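Local coordinates for protein endoribonuclease ToxN (PDB 2XDB) that acts as the toxin of an antiviral type III toxin-antitoxin system, cutting RNA within AAA(U/G) sequences and binding repeats of the antitoxin RNA ToxI, at residues K33-I38 with L48-S53; S67-H72 with G82-K87. All blocks are in the same frame, centred on the assembly; numbering follows the deposited sequence.

Interaction 1: K33-I38 with L48-S53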
loop_
_atom_site.group_PDB
_atom_site.type_symbol
_atom_site.label_atom_id
_atom_site.label_comp_id
_atom_site.label_asym_id
_atom_site.label_seq_id
_atom_site.Cartn_x
_atom_site.Cartn_y
_atom_site.Cartn_z
ATOM N N LYS A 33 -9.841 -2.740 -3.670
ATOM C CA LYS A 33 -8.615 -2.691 -2.878
ATOM C C LYS A 33 -8.109 -1.274 -2.836
ATOM O O LYS A 33 -7.956 -0.653 -3.884
ATOM C CB LYS A 33 -7.536 -3.568 -3.507
ATOM C CG LYS A 33 -6.862 -4.510 -2.529
ATOM C CD LYS A 33 -5.551 -3.974 -2.056
ATOM C CE LYS A 33 -4.714 -5.094 -1.493
ATOM N NZ LYS A 33 -5.424 -5.741 -0.377
ATOM N N ALA A 34 -7.840 -0.766 -1.637
ATOM C CA ALA A 34 -7.318 0.593 -1.484
ATOM C C ALA A 34 -5.822 0.613 -1.193
ATOM O O ALA A 34 -5.319 -0.232 -0.449
ATOM C CB ALA A 34 -8.064 1.323 -0.386
ATOM N N PHE A 35 -5.126 1.591 -1.777
ATOM C CA PHE A 35 -3.700 1.810 -1.532
ATOM C C PHE A 35 -3.457 3.154 -0.843
ATOM O O PHE A 35 -4.341 4.015 -0.851
ATOM C CB PHE A 35 -2.927 1.752 -2.841
ATOM C CG PHE A 35 -3.013 0.433 -3.542
ATOM C CD1 PHE A 35 -1.910 -0.394 -3.624
ATOM C CD2 PHE A 35 -4.201 0.020 -4.136
ATOM C CE1 PHE A 35 -1.987 -1.621 -4.286
ATOM C CE2 PHE A 35 -4.283 -1.195 -4.793
ATOM C CZ PHE A 35 -3.175 -2.016 -4.866
ATOM N N ILE A 36 -2.264 3.331 -0.255
ATOM C CA ILE A 36 -1.886 4.586 0.420
ATOM C C ILE A 36 -0.895 5.471 -0.353
ATOM O O ILE A 36 0.071 4.988 -0.938
ATOM C CB ILE A 36 -1.342 4.354 1.835
ATOM C CG1 ILE A 36 -2.292 3.470 2.589
ATOM C CG2 ILE A 36 -1.355 5.656 2.622
ATOM C CD1 ILE A 36 -3.567 4.207 2.874
ATOM N N GLY A 37 -1.118 6.780 -0.228
ATOM C CA GLY A 37 -0.777 7.793 -1.209
ATOM C C GLY A 37 0.610 8.357 -1.336
ATOM O O GLY A 37 0.859 9.511 -1.067
ATOM N N ILE A 38 1.495 7.540 -1.849
ATOM C CA ILE A 38 2.866 7.921 -2.135
ATOM C C ILE A 38 3.724 7.869 -0.921
ATOM O O ILE A 38 4.012 8.843 -0.230
ATOM C CB ILE A 38 3.053 9.163 -2.911
ATOM C CG1 ILE A 38 2.233 9.079 -4.190
ATOM C CG2 ILE A 38 4.492 9.174 -3.374
ATOM C CD1 ILE A 38 2.944 9.725 -5.344
ATOM N N LEU A 48 2.952 3.132 -4.266
ATOM C CA LEU A 48 1.771 3.043 -3.416
ATOM C C LEU A 48 1.809 1.705 -2.703
ATOM O O LEU A 48 2.320 0.726 -3.246
ATOM C CB LEU A 48 0.483 3.130 -4.239
ATOM C CG LEU A 48 0.230 4.402 -5.040
ATOM C CD1 LEU A 48 -1.162 4.349 -5.676
ATOM C CD2 LEU A 48 0.371 5.622 -4.140
ATOM N N ALA A 49 1.247 1.652 -1.498
ATOM C CA ALA A 49 1.227 0.413 -0.724
ATOM C C ALA A 49 -0.202 -0.039 -0.452
ATOM O O ALA A 49 -1.077 0.785 -0.204
ATOM C CB ALA A 49 1.953 0.605 0.579
ATOM N N PRO A 50 -0.442 -1.356 -0.478
ATOM C CA PRO A 50 -1.809 -1.828 -0.279
ATOM C C PRO A 50 -2.179 -1.820 1.190
ATOM O O PRO A 50 -1.331 -2.126 2.032
ATOM C CB PRO A 50 -1.750 -3.268 -0.794
ATOM C CG PRO A 50 -0.345 -3.690 -0.504
ATOM C CD PRO A 50 0.503 -2.464 -0.698
ATOM N N LEU A 51 -3.424 -1.458 1.491
ATOM C CA LEU A 51 -3.970 -1.623 2.824
ATOM C C LEU A 51 -4.645 -2.995 2.880
ATOM O O LEU A 51 -5.157 -3.476 1.868
ATOM C CB LEU A 51 -5.008 -0.548 3.096
ATOM C CG LEU A 51 -4.571 0.908 3.164
ATOM C CD1 LEU A 51 -5.792 1.809 3.144
ATOM C CD2 LEU A 51 -3.813 1.101 4.436
ATOM N N THR A 52 -4.638 -3.621 4.053
ATOM C CA THR A 52 -5.299 -4.909 4.250
ATOM C C THR A 52 -6.025 -4.960 5.595
ATOM O O THR A 52 -5.614 -4.322 6.567
ATOM C CB THR A 52 -4.318 -6.111 4.134
ATOM O OG1 THR A 52 -5.000 -7.319 4.483
ATOM C CG2 THR A 52 -3.154 -5.953 5.067
ATOM N N SER A 53 -7.113 -5.718 5.640
ATOM C CA SER A 53 -7.905 -5.820 6.854
ATOM C C SER A 53 -7.201 -6.735 7.853
ATOM O O SER A 53 -6.313 -7.494 7.474
ATOM C CB SER A 53 -9.322 -6.313 6.529
ATOM O OG SER A 53 -9.315 -7.472 5.703
#

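Interaction 2: S67-H72 with G82-K87. With nucleotides of chain B.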
loop_
_atom_site.group_PDB
_atom_site.type_symbol
_atom_site.label_atom_id
_atom_site.label_comp_id
_atom_site.label_asym_id
_atom_site.label_seq_id
_atom_site.Cartn_x
_atom_site.Cartn_y
_atom_site.Cartn_z
ATOM N N SER A 67 8.239 -4.545 7.046
ATOM C CA SER A 67 7.291 -5.119 6.097
ATOM C C SER A 67 5.889 -4.532 6.226
ATOM O O SER A 67 5.149 -4.411 5.252
ATOM C CB SER A 67 7.207 -6.623 6.318
ATOM O OG SER A 67 8.501 -7.157 6.495
ATOM N N CYS A 68 5.533 -4.172 7.446
ATOM C CA CYS A 68 4.166 -3.831 7.783
ATOM C C CYS A 68 4.171 -2.604 8.662
ATOM O O CYS A 68 5.004 -2.473 9.549
ATOM C CB CYS A 68 3.526 -4.986 8.574
ATOM S SG CYS A 68 3.624 -6.581 7.738
ATOM N N PHE A 69 3.233 -1.707 8.432
ATOM C CA PHE A 69 2.973 -0.673 9.402
ATOM C C PHE A 69 1.546 -0.854 9.909
ATOM O O PHE A 69 0.589 -0.673 9.151
ATOM C CB PHE A 69 3.179 0.705 8.777
ATOM C CG PHE A 69 2.928 1.836 9.724
ATOM C CD1 PHE A 69 3.885 2.202 10.651
ATOM C CD2 PHE A 69 1.731 2.527 9.696
ATOM C CE1 PHE A 69 3.652 3.243 11.534
ATOM C CE2 PHE A 69 1.495 3.576 10.569
ATOM C CZ PHE A 69 2.456 3.934 11.491
ATOM N N LYS A 70 1.401 -1.240 11.175
ATOM C CA LYS A 70 0.074 -1.444 11.757
ATOM C C LYS A 70 -0.720 -0.138 11.919
ATOM O O LYS A 70 -0.175 0.893 12.294
ATOM C CB LYS A 70 0.198 -2.140 13.109
ATOM C CG LYS A 70 0.107 -3.659 13.086
ATOM C CD LYS A 70 0.253 -4.217 14.501
ATOM C CE LYS A 70 -0.502 -5.526 14.700
ATOM N NZ LYS A 70 -0.293 -6.093 16.073
ATOM N N LEU A 71 -2.011 -0.189 11.640
ATOM C CA LEU A 71 -2.887 0.967 11.811
ATOM C C LEU A 71 -3.810 0.770 13.009
ATOM O O LEU A 71 -4.309 -0.326 13.238
ATOM C CB LEU A 71 -3.752 1.148 10.562
ATOM C CG LEU A 71 -3.195 1.976 9.403
ATOM C CD1 LEU A 71 -1.697 2.081 9.481
ATOM C CD2 LEU A 71 -3.629 1.412 8.064
ATOM N N HIS A 72 -4.042 1.828 13.773
ATOM C CA HIS A 72 -5.121 1.825 14.760
ATOM C C HIS A 72 -5.582 3.262 15.006
ATOM O O HIS A 72 -4.918 4.209 14.585
ATOM C CB HIS A 72 -4.680 1.161 16.061
ATOM C CG HIS A 72 -3.603 1.901 16.782
ATOM N ND1 HIS A 72 -2.272 1.563 16.677
ATOM C CD2 HIS A 72 -3.655 2.966 17.622
ATOM C CE1 HIS A 72 -1.549 2.389 17.418
ATOM N NE2 HIS A 72 -2.365 3.250 17.999
ATOM N N GLY A 82 -6.245 -2.700 10.739
ATOM C CA GLY A 82 -5.500 -3.381 9.697
ATOM C C GLY A 82 -4.095 -2.821 9.584
ATOM O O GLY A 82 -3.574 -2.265 10.548
ATOM N N LEU A 83 -3.473 -2.969 8.418
ATOM C CA LEU A 83 -2.088 -2.557 8.263
ATOM C C LEU A 83 -1.760 -2.218 6.836
ATOM O O LEU A 83 -2.433 -2.675 5.927
ATOM C CB LEU A 83 -1.133 -3.638 8.774
ATOM C CG LEU A 83 -1.066 -4.993 8.073
ATOM C CD1 LEU A 83 -0.343 -4.878 6.746
ATOM C CD2 LEU A 83 -0.345 -5.977 8.980
ATOM N N ILE A 84 -0.730 -1.395 6.654
ATOM C CA ILE A 84 -0.213 -1.073 5.335
ATOM C C ILE A 84 0.820 -2.135 4.994
ATOM O O ILE A 84 1.788 -2.317 5.727
ATOM C CB ILE A 84 0.478 0.286 5.336
ATOM C CG1 ILE A 84 -0.475 1.388 5.776
ATOM C CG2 ILE A 84 1.023 0.602 3.964
ATOM C CD1 ILE A 84 0.204 2.760 5.870
ATOM N N ASN A 85 0.616 -2.860 3.901
ATOM C CA ASN A 85 1.542 -3.929 3.550
ATOM C C ASN A 85 2.697 -3.427 2.684
ATOM O O ASN A 85 2.741 -3.656 1.472
ATOM C CB ASN A 85 0.806 -5.070 2.875
ATOM C CG ASN A 85 1.073 -6.399 3.537
ATOM O OD1 ASN A 85 2.135 -6.618 4.119
ATOM N ND2 ASN A 85 0.105 -7.299 3.454
ATOM N N LEU A 86 3.630 -2.728 3.319
ATOM C CA LEU A 86 4.750 -2.135 2.615
ATOM C C LEU A 86 5.511 -3.113 1.702
ATOM O O LEU A 86 5.996 -2.719 0.643
ATOM C CB LEU A 86 5.710 -1.487 3.617
ATOM C CG LEU A 86 5.090 -0.348 4.410
ATOM C CD1 LEU A 86 6.044 0.113 5.476
ATOM C CD2 LEU A 86 4.696 0.807 3.487
ATOM N N LYS A 87 5.630 -4.373 2.104
ATOM C CA LYS A 87 6.458 -5.302 1.336
ATOM C C LYS A 87 5.871 -5.636 -0.022
ATOM O O LYS A 87 6.536 -6.231 -0.860
ATOM C CB LYS A 87 6.764 -6.578 2.124
ATOM C CG LYS A 87 5.584 -7.353 2.620
ATOM C CD LYS A 87 6.098 -8.601 3.333
ATOM C CE LYS A 87 5.016 -9.631 3.583
ATOM N NZ LYS A 87 3.962 -9.061 4.466
ATOM P P A B 5 8.304 -9.448 9.589
ATOM O OP1 A B 5 7.811 -8.137 10.079
ATOM O OP2 A B 5 7.850 -9.952 8.272
ATOM O "O5'" A B 5 9.890 -9.469 9.671
ATOM C "C5'" A B 5 10.672 -10.646 9.554
ATOM C "C4'" A B 5 11.923 -10.378 8.752
ATOM O "O4'" A B 5 11.804 -9.110 8.053
ATOM C "C3'" A B 5 13.216 -10.246 9.536
ATOM O "O3'" A B 5 13.787 -11.501 9.840
ATOM C "C2'" A B 5 14.084 -9.427 8.598
ATOM O "O2'" A B 5 14.558 -10.254 7.542
ATOM C "C1'" A B 5 13.054 -8.462 8.012
ATOM N N9 A B 5 12.932 -7.200 8.772
ATOM C C8 A B 5 11.781 -6.671 9.307
ATOM N N7 A B 5 11.944 -5.522 9.917
ATOM C C5 A B 5 13.298 -5.267 9.763
ATOM C C6 A B 5 14.096 -4.195 10.189
ATOM N N6 A B 5 13.623 -3.148 10.882
ATOM N N1 A B 5 15.407 -4.242 9.866
ATOM C C2 A B 5 15.871 -5.287 9.173
ATOM N N3 A B 5 15.222 -6.352 8.718
ATOM C C4 A B 5 13.921 -6.282 9.053
ATOM P P U B 3 3.536 -13.288 3.718
ATOM O OP1 U B 3 3.096 -11.872 3.696
ATOM O OP2 U B 3 4.787 -13.668 3.023
ATOM O "O5'" U B 3 3.471 -13.833 5.203
ATOM C "C5'" U B 3 2.440 -13.340 6.045
ATOM C "C4'" U B 3 1.899 -14.409 6.954
ATOM O "O4'" U B 3 1.034 -15.308 6.217
ATOM C "C3'" U B 3 2.932 -15.324 7.575
ATOM O "O3'" U B 3 3.564 -14.722 8.686
ATOM C "C2'" U B 3 2.103 -16.549 7.930
ATOM O "O2'" U B 3 1.345 -16.307 9.103
ATOM C "C1'" U B 3 1.130 -16.609 6.756
ATOM N N1 U B 3 1.559 -17.527 5.686
ATOM C C2 U B 3 0.592 -17.926 4.787
ATOM O O2 U B 3 -0.569 -17.552 4.845
ATOM N N3 U B 3 1.030 -18.777 3.809
ATOM C C4 U B 3 2.309 -19.260 3.648
ATOM O O4 U B 3 2.537 -20.023 2.710
ATOM C C5 U B 3 3.255 -18.803 4.624
ATOM C C6 U B 3 2.856 -17.971 5.588
#

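Interaction 1: K33-I38 with L48-S53
Two backbone bonds tie Ala34 and Ile36 to the returning strand of this antiparallel hairpin: Leu51 N gives its hydrogen to Ala34 O at 3.0 Å, nearly straight at 172°, and Ile36 N reaches Ala49 O at 2.8 Å. Between them Phe35 faces Pro50 as a non-hydrogen-bonded pair, with Phe35 CA also offering a CA-H...O contact to Ala49 O. A third bond comes from a side chain: bends at chi2 and chi4 bring Lys33 alongside Pro50, and NZ reaches Leu51 O at 3.2 Å, 24° off the carbonyl plane.

Apolar packing follows the two faces. On one, with Phe35 CG anti to the carbonyl carbon (chi1 -62°), the ring is set obliquely against Pro50, CE1 3.9 Å from Pro50 CB, and Phe35 CB meets Leu48 CB. On the other, Ile36 crosses Leu51 at about a right angle, its CD1 against both methyls. Past Ile36, the chain corners in an inverse gamma turn at Gly37, and Leu48 CD2 packs against its backbone and Ile38 CG1.

The contact is thus mostly apolar and buried: proline at a non-hydrogen-bonded site costs the hairpin no bond, and charged Lys33 NZ sits at the partly exposed end.

Interaction 2: S67-H72 with G82-K87
Ile84 O takes one good bond, from Phe69 N at 3.1 Å, a weak one from Leu86 N across the inverse gamma turn centred on Asn85, and a CA-H...O contact from Cys68 CA, which lies 3.5 Å from Ile84 O. This is an antiparallel beta hairpin at one edge of the sheet, in a protein whose family belongs to the SH3-like clan. Ile84 N returns a bond to Phe69 O, and Leu71 N closes on Gly82 O at 2.8 Å. Where the pairing gives way to a 3-10 turn, Lys87 N takes a lone pair of Ser67 O, in the carbonyl plane, at 3.2 Å.

On the face of Phe69 and Ile84, the two side chains run side by side, Phe69 CD2 4.1 Å from Ile84 CD1. Leu71 crosses Ile84 at about a right angle, both its methyls against Ile84 CG1, and Ile128 of helix 125-140 covers Phe69 and Ile84. Leu83 lies on the other face; its CD2 packs against Cys68 CB.

RNA of chain B approaches the Ser67 and Lys87 end. Ser67 OG makes a weak bond to OP2 of A5. The end of Lys87 lies beside the phosphate of U3, though its exact placement is doubtful. With CG wedged between backbone N and carbonyl carbon (chi1 57°), Lys87 runs past Ser67 CB and bends at chi4, and Lys87 NZ bonds to Asn85 OD1 at 3.1 Å.

Strands 45-52 and 80-91 are neighbours in one antiparallel sheet, so the two hairpins join directly, their centres about 9 Å apart. The seam is probably hydrogen-bonded through Asn85 N to Pro50 O at 2.8 Å and Thr52 N to Leu83 O at 3.0 Å. Packing continues across it, with Ala49 CB on Ile84 CG2 and Leu51 CD2 3.6 Å from Ile84 CG1, making the Ile36, Leu51, Ile84 and Leu71 side chains one continuous apolar layer. Interaction 1 lies nearer the centre of the chain. The Ser67 and Lys87 end of interaction 2 faces RNA phosphates of chain B, while Thr52 in interaction 1 packs against another RNA phosphate.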